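ULam111 (Flavobacterium sp., PDB 5WUT) probably hydrolyses internal beta-1,3-glucosidic bonds of laminarin, as a bacterial laminarinase of glycoside hydrolase family 16 with a beta-jelly-roll fold. Local coordinates at residues G112-G117 and A140-T145; I165-D170 and Q198-I203; N24-D29 and C34-S39. All blocks are in the same frame, centred on the assembly; numbering follows the deposited sequence. Where two conformers were deposited one is given.

Contact 1: residues G112-G117 and A140-T145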
loop_
_atom_site.group_PDB
_atom_site.type_symbol
_atom_site.label_atom_id
_atom_site.label_comp_id
_atom_site.label_asym_id
_atom_site.label_seq_id
_atom_site.Cartn_x
_atom_site.Cartn_y
_atom_site.Cartn_z
ATOM N N GLY A 112 -7.463 -29.676 14.795
ATOM C CA GLY A 112 -8.624 -28.847 14.524
ATOM C C GLY A 112 -8.310 -27.364 14.365
ATOM O O GLY A 112 -7.171 -26.936 14.512
ATOM N N TRP A 113 -9.334 -26.603 14.003
ATOM C CA TRP A 113 -9.301 -25.142 13.994
ATOM C C TRP A 113 -9.863 -24.675 15.331
ATOM O O TRP A 113 -10.859 -25.227 15.791
ATOM C CB TRP A 113 -10.125 -24.595 12.816
ATOM C CG TRP A 113 -10.096 -23.099 12.648
ATOM C CD1 TRP A 113 -9.312 -22.396 11.788
ATOM C CD2 TRP A 113 -10.889 -22.134 13.350
ATOM N NE1 TRP A 113 -9.551 -21.050 11.918
ATOM C CE2 TRP A 113 -10.525 -20.861 12.864
ATOM C CE3 TRP A 113 -11.877 -22.221 14.340
ATOM C CZ2 TRP A 113 -11.110 -19.683 13.330
ATOM C CZ3 TRP A 113 -12.464 -21.035 14.808
ATOM C CH2 TRP A 113 -12.071 -19.787 14.306
ATOM N N PRO A 114 -9.264 -23.644 15.949
ATOM C CA PRO A 114 -8.204 -22.771 15.440
ATOM C C PRO A 114 -6.782 -23.155 15.802
ATOM O O PRO A 114 -5.879 -22.403 15.455
ATOM C CB PRO A 114 -8.538 -21.439 16.105
ATOM C CG PRO A 114 -8.993 -21.866 17.470
ATOM C CD PRO A 114 -9.810 -23.124 17.219
ATOM N N GLN A 115 -6.562 -24.277 16.477
ATOM C CA GLN A 115 -5.205 -24.616 16.909
ATOM C C GLN A 115 -4.257 -24.747 15.721
ATOM O O GLN A 115 -3.069 -24.419 15.815
ATOM C CB GLN A 115 -5.211 -25.913 17.730
ATOM C CG GLN A 115 -3.837 -26.365 18.221
ATOM C CD GLN A 115 -3.305 -25.522 19.367
ATOM O OE1 GLN A 115 -4.068 -24.887 20.101
ATOM N NE2 GLN A 115 -1.984 -25.515 19.530
ATOM N N CYS A 116 -4.792 -25.208 14.597
ATOM C CA CYS A 116 -3.993 -25.428 13.393
ATOM C C CYS A 116 -3.447 -24.127 12.821
ATOM O O CYS A 116 -2.441 -24.128 12.117
ATOM C CB CYS A 116 -4.824 -26.134 12.319
ATOM S SG CYS A 116 -6.270 -25.198 11.779
ATOM N N GLY A 117 -4.110 -23.017 13.122
ATOM C CA GLY A 117 -3.721 -21.743 12.543
ATOM C C GLY A 117 -4.342 -21.447 11.183
ATOM O O GLY A 117 -4.659 -22.356 10.392
ATOM N N ALA A 140 -4.730 -18.477 20.419
ATOM C CA ALA A 140 -4.618 -17.233 21.177
ATOM C C ALA A 140 -5.642 -16.167 20.759
ATOM O O ALA A 140 -6.128 -15.413 21.604
ATOM C CB ALA A 140 -3.183 -16.667 21.053
ATOM N N SER A 141 -5.955 -16.084 19.465
ATOM C CA SER A 141 -6.962 -15.141 18.976
ATOM C C SER A 141 -7.589 -15.647 17.680
ATOM O O SER A 141 -6.898 -15.834 16.685
ATOM C CB SER A 141 -6.360 -13.742 18.759
ATOM O OG SER A 141 -7.405 -12.786 18.611
ATOM N N HIS A 142 -8.893 -15.875 17.700
ATOM C CA HIS A 142 -9.598 -16.442 16.551
ATOM C C HIS A 142 -11.037 -15.954 16.483
ATOM O O HIS A 142 -11.606 -15.555 17.489
ATOM C CB HIS A 142 -9.591 -17.971 16.627
ATOM C CG HIS A 142 -10.068 -18.509 17.942
ATOM N ND1 HIS A 142 -9.210 -18.743 18.996
ATOM C CD2 HIS A 142 -11.307 -18.824 18.390
ATOM C CE1 HIS A 142 -9.895 -19.206 20.025
ATOM N NE2 HIS A 142 -11.170 -19.260 19.687
ATOM N N GLY A 143 -11.629 -16.031 15.297
ATOM C CA GLY A 143 -12.993 -15.578 15.091
ATOM C C GLY A 143 -12.948 -14.071 14.971
ATOM O O GLY A 143 -12.597 -13.540 13.917
ATOM N N ASN A 144 -13.301 -13.381 16.050
ATOM C CA ASN A 144 -13.114 -11.932 16.097
ATOM C C ASN A 144 -11.685 -11.655 16.539
ATOM O O ASN A 144 -11.418 -11.118 17.615
ATOM C CB ASN A 144 -14.138 -11.250 17.018
ATOM C CG ASN A 144 -14.269 -11.932 18.365
ATOM O OD1 ASN A 144 -14.133 -13.151 18.477
ATOM N ND2 ASN A 144 -14.548 -11.145 19.396
ATOM N N THR A 145 -10.758 -12.047 15.679
ATOM C CA THR A 145 -9.352 -12.018 16.019
ATOM C C THR A 145 -8.831 -10.598 16.186
ATOM O O THR A 145 -9.241 -9.672 15.476
ATOM C CB THR A 145 -8.513 -12.771 14.945
ATOM O OG1 THR A 145 -7.123 -12.700 15.282
ATOM C CG2 THR A 145 -8.714 -12.163 13.563
#
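The Pro114 ring lies across one face of the His142 imidazole, with Pro114 CG 3.5 Å from His142 ND1. Measured to the centre of the His142 ring, the same Pro114 CG stands 3.6 Å away and 17° off the normal, a CH-pi contact shifted toward the rim. Trp113 comes in beside it with the far corner of its six-membered ring: CH2 is 3.9 Å from His142 CB, and the backbone N of Gly143 sits at the indole edge. The two aromatic rings form an offset edge-to-face pair, the imidazole edge turned toward the indole face, with planes at 78° and the Trp113 six-ring and His142 centroids 5.7 Å apart. Pro114 touches both rings: the cis peptide before it folds it back over Trp113 and puts Pro114 CB 3.7 Å above the plane of the Trp113 ring. With chi1 at 51°, His142 CG is wedged between its own N and carbonyl carbon, and a hydrogen bond from ND1 to Thr138 O settles the rotation of the ring. Shortened to an alanine, this side chain would no longer reach Thr138 O, which would probably lose this donor, and a gap is likely to open against the proline ring and the indole. The indole nitrogen of Trp113 turns to a partner outside the two loops, NE1 bonding to OE1 of Glu118. Glu118 opens strand 118-123, whose sequence carries the Glu-x-Asp-x-x-Glu signature of family 16, so this pairing of two surface loops probably belongs to the rim of the glucan-binding cleft.

Contact 2: residues I165-D170 and Q198-I203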
loop_
_atom_site.group_PDB
_atom_site.type_symbol
_atom_site.label_atom_id
_atom_site.label_comp_id
_atom_site.label_asym_id
_atom_site.label_seq_id
_atom_site.Cartn_x
_atom_site.Cartn_y
_atom_site.Cartn_z
ATOM N N ILE A 165 1.979 -12.642 1.166
ATOM C CA ILE A 165 2.610 -12.699 2.480
ATOM C C ILE A 165 4.084 -13.036 2.331
ATOM O O ILE A 165 4.479 -13.716 1.387
ATOM C CB ILE A 165 1.964 -13.738 3.421
ATOM C CG1 ILE A 165 1.929 -15.127 2.776
ATOM C CG2 ILE A 165 0.565 -13.297 3.799
ATOM C CD1 ILE A 165 1.489 -16.234 3.736
ATOM N N ASP A 166 4.894 -12.536 3.256
ATOM C CA ASP A 166 6.248 -13.048 3.429
ATOM C C ASP A 166 6.252 -13.712 4.786
ATOM O O ASP A 166 6.093 -13.061 5.818
ATOM C CB ASP A 166 7.305 -11.952 3.326
ATOM C CG ASP A 166 8.718 -12.526 3.170
ATOM O OD1 ASP A 166 8.844 -13.692 2.749
ATOM O OD2 ASP A 166 9.694 -11.805 3.423
ATOM N N TRP A 167 6.412 -15.025 4.768
ATOM C CA TRP A 167 6.207 -15.871 5.928
ATOM C C TRP A 167 7.521 -16.520 6.310
ATOM O O TRP A 167 8.126 -17.242 5.508
ATOM C CB TRP A 167 5.139 -16.913 5.578
ATOM C CG TRP A 167 4.930 -18.067 6.524
ATOM C CD1 TRP A 167 5.262 -18.154 7.854
ATOM C CD2 TRP A 167 4.315 -19.306 6.186
ATOM N NE1 TRP A 167 4.895 -19.384 8.356
ATOM C CE2 TRP A 167 4.310 -20.110 7.349
ATOM C CE3 TRP A 167 3.777 -19.823 4.999
ATOM C CZ2 TRP A 167 3.792 -21.401 7.360
ATOM C CZ3 TRP A 167 3.262 -21.098 5.017
ATOM C CH2 TRP A 167 3.269 -21.873 6.186
ATOM N N THR A 168 7.988 -16.231 7.523
ATOM C CA THR A 168 9.202 -16.863 8.048
ATOM C C THR A 168 8.938 -17.439 9.431
ATOM O O THR A 168 7.839 -17.335 9.957
ATOM C CB THR A 168 10.384 -15.870 8.146
ATOM O OG1 THR A 168 10.112 -14.926 9.191
ATOM C CG2 THR A 168 10.594 -15.132 6.842
ATOM N N LYS A 169 9.953 -18.063 10.016
ATOM C CA LYS A 169 9.815 -18.604 11.359
ATOM C C LYS A 169 9.619 -17.513 12.403
ATOM O O LYS A 169 9.183 -17.798 13.510
ATOM C CB LYS A 169 11.040 -19.432 11.719
ATOM C CG LYS A 169 12.270 -18.602 11.971
ATOM C CD LYS A 169 13.470 -19.497 12.308
ATOM C CE LYS A 169 14.684 -18.647 12.664
ATOM N NZ LYS A 169 15.961 -19.368 12.401
ATOM N N ASP A 170 9.929 -16.267 12.043
ATOM C CA ASP A 170 9.903 -15.174 13.012
ATOM C C ASP A 170 8.752 -14.188 12.818
ATOM O O ASP A 170 8.339 -13.517 13.766
ATOM C CB ASP A 170 11.218 -14.408 12.974
ATOM C CG ASP A 170 12.392 -15.248 13.435
ATOM O OD1 ASP A 170 12.282 -15.932 14.476
ATOM O OD2 ASP A 170 13.409 -15.240 12.727
ATOM N N GLN A 198 4.840 -24.987 10.477
ATOM C CA GLN A 198 4.398 -26.233 9.861
ATOM C C GLN A 198 3.953 -25.898 8.446
ATOM O O GLN A 198 3.758 -24.726 8.117
ATOM C CB GLN A 198 3.257 -26.872 10.646
ATOM C CG GLN A 198 2.016 -26.000 10.677
ATOM C CD GLN A 198 0.765 -26.735 11.113
ATOM O OE1 GLN A 198 0.603 -27.940 10.875
ATOM N NE2 GLN A 198 -0.129 -26.013 11.775
ATOM N N PRO A 199 3.783 -26.917 7.593
ATOM C CA PRO A 199 3.216 -26.625 6.272
ATOM C C PRO A 199 1.768 -26.150 6.387
ATOM O O PRO A 199 1.060 -26.529 7.333
ATOM C CB PRO A 199 3.295 -27.975 5.540
ATOM C CG PRO A 199 4.305 -28.792 6.333
ATOM C CD PRO A 199 4.128 -28.342 7.748
ATOM N N PHE A 200 1.362 -25.317 5.435
ATOM C CA PHE A 200 -0.016 -24.846 5.319
ATOM C C PHE A 200 -0.531 -25.149 3.919
ATOM O O PHE A 200 0.264 -25.302 3.005
ATOM C CB PHE A 200 -0.090 -23.334 5.598
ATOM C CG PHE A 200 -0.257 -22.986 7.059
ATOM C CD1 PHE A 200 0.720 -23.328 7.992
ATOM C CD2 PHE A 200 -1.380 -22.292 7.491
ATOM C CE1 PHE A 200 0.540 -23.031 9.339
ATOM C CE2 PHE A 200 -1.545 -21.982 8.823
ATOM C CZ PHE A 200 -0.587 -22.361 9.746
ATOM N N TYR A 201 -1.846 -25.253 3.749
ATOM C CA TYR A 201 -2.424 -25.395 2.414
ATOM C C TYR A 201 -3.302 -24.205 2.049
ATOM O O TYR A 201 -3.671 -23.409 2.912
ATOM C CB TYR A 201 -3.219 -26.698 2.297
ATOM C CG TYR A 201 -4.416 -26.844 3.215
ATOM C CD1 TYR A 201 -5.668 -26.392 2.824
ATOM C CD2 TYR A 201 -4.301 -27.486 4.445
ATOM C CE1 TYR A 201 -6.789 -26.558 3.635
ATOM C CE2 TYR A 201 -5.414 -27.657 5.270
ATOM C CZ TYR A 201 -6.653 -27.186 4.855
ATOM O OH TYR A 201 -7.782 -27.350 5.643
ATOM N N PHE A 202 -3.598 -24.078 0.758
ATOM C CA PHE A 202 -4.351 -22.943 0.214
ATOM C C PHE A 202 -5.833 -23.198 0.172
ATOM O O PHE A 202 -6.243 -24.330 -0.008
ATOM C CB PHE A 202 -3.885 -22.614 -1.202
ATOM C CG PHE A 202 -2.460 -22.188 -1.276
ATOM C CD1 PHE A 202 -2.077 -20.966 -0.749
ATOM C CD2 PHE A 202 -1.503 -22.987 -1.883
ATOM C CE1 PHE A 202 -0.750 -20.555 -0.818
ATOM C CE2 PHE A 202 -0.172 -22.584 -1.953
ATOM C CZ PHE A 202 0.203 -21.362 -1.424
ATOM N N ILE A 203 -6.615 -22.137 0.328
ATOM C CA ILE A 203 -8.059 -22.179 0.070
ATOM C C ILE A 203 -8.422 -20.970 -0.778
ATOM O O ILE A 203 -7.952 -19.861 -0.506
ATOM C CB ILE A 203 -8.898 -22.154 1.371
ATOM C CG1 ILE A 203 -8.455 -23.254 2.348
ATOM C CG2 ILE A 203 -10.392 -22.279 1.038
ATOM C CD1 ILE A 203 -7.371 -22.774 3.349
#
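Trp167 has CG anti to its N (chi1 169°) and Phe200 has CG anti to its carbonyl carbon (chi1 -87°), and these two settings send an indole and a phenyl ring from separate strands to the same spot. The backbones of the two strands stay well apart, Trp167 CA lying 10.9 Å from Phe200 CA, and it is the Trp167 side chain that spans the distance, to reach both Phe200 and a backbone carbonyl. The outer corner of the indole does the touching: Trp167 CH2 reaches Phe200 CD1 at 3.4 Å and Phe200 CB at 3.7 Å. The ring planes are 82° apart, yet the rings meet obliquely, with 5.2 Å between the Trp167 six-ring and Phe200 centroids, and the pair is neither a stack nor a clean edge-to-face contact. Into the same corner points a carbonyl, with Gln198 O 3.4 Å from Trp167 CZ2, near the indole plane, and also at the in-plane edge of the Phe200 ring. This oxygen is buried and has no hydrogen-bond donor in the model; the weakly positive C-H rims of the two aromatics probably offer it some compensation. The indole is steadied by a hydrogen bond from NE1 to Tyr196 O and by Tyr82, whose ring meets it edge-to-face, while Phe200 also rests on Met103 and Tyr196. Strand 161-167 is hydrogen-bonded to strand 83-90, whereas strand 200-208 runs between strands 66-80 and 97-105. Their rings meeting without any backbone pairing is consistent with the aromatic core filling between the sheets of a beta-jelly roll, here near one end of both strands.

Contact 3: residues N24-D29 and C34-S39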
loop_
_atom_site.group_PDB
_atom_site.type_symbol
_atom_site.label_atom_id
_atom_site.label_comp_id
_atom_site.label_asym_id
_atom_site.label_seq_id
_atom_site.Cartn_x
_atom_site.Cartn_y
_atom_site.Cartn_z
ATOM N N ASN A 24 -8.572 -29.801 -4.241
ATOM C CA ASN A 24 -9.786 -30.476 -3.789
ATOM C C ASN A 24 -10.956 -29.539 -3.931
ATOM O O ASN A 24 -10.786 -28.314 -3.845
ATOM C CB ASN A 24 -9.695 -30.872 -2.323
ATOM C CG ASN A 24 -8.426 -31.583 -1.993
ATOM O OD1 ASN A 24 -8.210 -32.709 -2.413
ATOM N ND2 ASN A 24 -7.559 -30.925 -1.231
ATOM N N PHE A 25 -12.150 -30.098 -4.108
ATOM C CA PHE A 25 -13.364 -29.317 -3.884
ATOM C C PHE A 25 -13.877 -29.542 -2.472
ATOM O O PHE A 25 -13.909 -30.676 -1.978
ATOM C CB PHE A 25 -14.475 -29.685 -4.876
ATOM C CG PHE A 25 -14.171 -29.323 -6.287
ATOM C CD1 PHE A 25 -14.481 -28.061 -6.779
ATOM C CD2 PHE A 25 -13.576 -30.243 -7.133
ATOM C CE1 PHE A 25 -14.209 -27.725 -8.085
ATOM C CE2 PHE A 25 -13.302 -29.911 -8.449
ATOM C CZ PHE A 25 -13.613 -28.656 -8.926
ATOM N N GLU A 26 -14.310 -28.469 -1.826
ATOM C CA GLU A 26 -15.137 -28.628 -0.640
ATOM C C GLU A 26 -16.555 -28.289 -1.091
ATOM O O GLU A 26 -16.770 -27.316 -1.816
ATOM C CB GLU A 26 -14.615 -27.754 0.513
ATOM C CG GLU A 26 -13.252 -28.281 1.013
ATOM C CD GLU A 26 -12.756 -27.668 2.314
ATOM O OE1 GLU A 26 -11.772 -28.194 2.887
ATOM O OE2 GLU A 26 -13.324 -26.657 2.759
ATOM N N LEU A 27 -17.509 -29.156 -0.759
ATOM C CA LEU A 27 -18.826 -29.089 -1.398
ATOM C C LEU A 27 -19.971 -29.126 -0.405
ATOM O O LEU A 27 -19.878 -29.773 0.641
ATOM C CB LEU A 27 -18.991 -30.258 -2.384
ATOM C CG LEU A 27 -17.940 -30.335 -3.492
ATOM C CD1 LEU A 27 -17.976 -31.718 -4.159
ATOM C CD2 LEU A 27 -18.167 -29.268 -4.508
ATOM N N GLY A 28 -21.066 -28.480 -0.788
ATOM C CA GLY A 28 -22.316 -28.550 -0.047
ATOM C C GLY A 28 -22.517 -27.456 0.983
ATOM O O GLY A 28 -22.043 -26.328 0.813
ATOM N N ASP A 29 -23.230 -27.802 2.053
ATOM C CA ASP A 29 -23.642 -26.825 3.047
ATOM C C ASP A 29 -22.733 -26.731 4.277
ATOM O O ASP A 29 -22.942 -25.872 5.150
ATOM C CB ASP A 29 -25.084 -27.147 3.496
ATOM C CG ASP A 29 -25.238 -28.556 4.076
ATOM O OD1 ASP A 29 -24.230 -29.228 4.371
ATOM O OD2 ASP A 29 -26.400 -28.994 4.246
ATOM N N CYS A 34 -22.714 -26.677 9.676
ATOM C CA CYS A 34 -23.631 -26.113 8.683
ATOM C C CYS A 34 -23.423 -24.614 8.487
ATOM O O CYS A 34 -23.337 -23.858 9.454
ATOM C CB CYS A 34 -25.085 -26.380 9.089
ATOM S SG CYS A 34 -25.512 -28.135 9.372
ATOM N N GLY A 35 -23.389 -24.184 7.231
ATOM C CA GLY A 35 -23.146 -22.787 6.904
ATOM C C GLY A 35 -21.681 -22.410 6.981
ATOM O O GLY A 35 -21.337 -21.223 7.049
ATOM N N TRP A 36 -20.826 -23.433 6.986
ATOM C CA TRP A 36 -19.372 -23.297 6.972
ATOM C C TRP A 36 -18.786 -22.465 8.105
ATOM O O TRP A 36 -17.729 -21.865 7.953
ATOM C CB TRP A 36 -18.951 -22.725 5.614
ATOM C CG TRP A 36 -19.346 -23.673 4.524
ATOM C CD1 TRP A 36 -20.473 -23.622 3.763
ATOM C CD2 TRP A 36 -18.627 -24.838 4.104
ATOM N NE1 TRP A 36 -20.504 -24.684 2.881
ATOM C CE2 TRP A 36 -19.382 -25.448 3.077
ATOM C CE3 TRP A 36 -17.416 -25.425 4.496
ATOM C CZ2 TRP A 36 -18.958 -26.610 2.433
ATOM C CZ3 TRP A 36 -17.003 -26.581 3.857
ATOM C CH2 TRP A 36 -17.776 -27.161 2.841
ATOM N N GLY A 37 -19.435 -22.498 9.264
ATOM C CA GLY A 37 -18.860 -21.877 10.441
ATOM C C GLY A 37 -19.303 -20.442 10.617
ATOM O O GLY A 37 -19.066 -19.840 11.663
ATOM N N ASN A 38 -19.972 -19.895 9.610
ATOM C CA ASN A 38 -20.471 -18.530 9.722
ATOM C C ASN A 38 -21.882 -18.371 9.184
ATOM O O ASN A 38 -22.258 -17.286 8.739
ATOM C CB ASN A 38 -19.561 -17.572 8.956
ATOM C CG ASN A 38 -18.336 -17.173 9.744
ATOM O OD1 ASN A 38 -18.437 -16.465 10.748
ATOM N ND2 ASN A 38 -17.164 -17.614 9.288
ATOM N N SER A 39 -22.677 -19.435 9.274
ATOM C CA SER A 39 -24.093 -19.380 8.921
ATOM C C SER A 39 -24.329 -18.862 7.491
ATOM O O SER A 39 -25.274 -18.126 7.224
ATOM C CB SER A 39 -24.838 -18.502 9.933
ATOM O OG SER A 39 -26.210 -18.819 9.955
#
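Asp29 O takes the shortest polar bond between the segments, from Gly35 N at 2.7 Å, with an N-H...O angle of 152° and the donor almost in line with the C=O bond. The same oxygen lies over one face of the Trp36 indole, 3.6 Å from Trp36 CD1. One residue back, Gly28 O receives the indole hydrogen, Trp36 NE1 to Gly28 O being 3.1 Å. That acceptor lies in the indole plane, but the nitrogen rises 36° above the carbonyl plane and so misses the lone-pair direction. With CG anti to its carbonyl carbon (chi1 -62°), Trp36 swings its ring back along residues 26-29. The benzo edge consequently runs past the backbone, Trp36 CZ2 being 3.7 Å from Leu27 O, and ends at Glu26, whose OE2 is 3.8 Å from Trp36 CZ3. Carboxylate and indole are nearly parallel in plane, though the oxygen meets the ring obliquely; the charge of Glu26 is paired in a salt bridge with Arg71, which also touches Trp36. Tyr44 adds an edge-to-face ring contact to the indole. Glycine suits position 35, where phi is positive and a CB would run into Ser39 CA. Two successive carbonyls thus hold the turn around residue 35 and the indole after it, while the Cys34-Cys31 disulfide ties the short connection within. Together they make a compact, disulfide-stapled surface loop between strands 24-25 and 42-44, both of which border strand 66-80 of the jelly roll.

Overall arrangement
Contact 3 comes first along the chain and closes a tight loop, with four residues between its segments, soon after strand 24-25. Contact 1 follows, joining the loop that leads into the antiparallel pair of strands 118-123 and 131-137 to the loop that leaves it. Contact 2 opens later, linking strands 161-167 and 200-208 across a longer excursion. The three stand in series; none nests in or crosses another. Contacts 1 and 2 touch through segment 112-117, with Cys116 O 3.0 Å from Gln198 NE2 and the Phe200 ring against Cys116 O and Gly117 O. Contact 3 stays separate, its centre about 18 Å from that of contact 1 and 23 Å from that of contact 2.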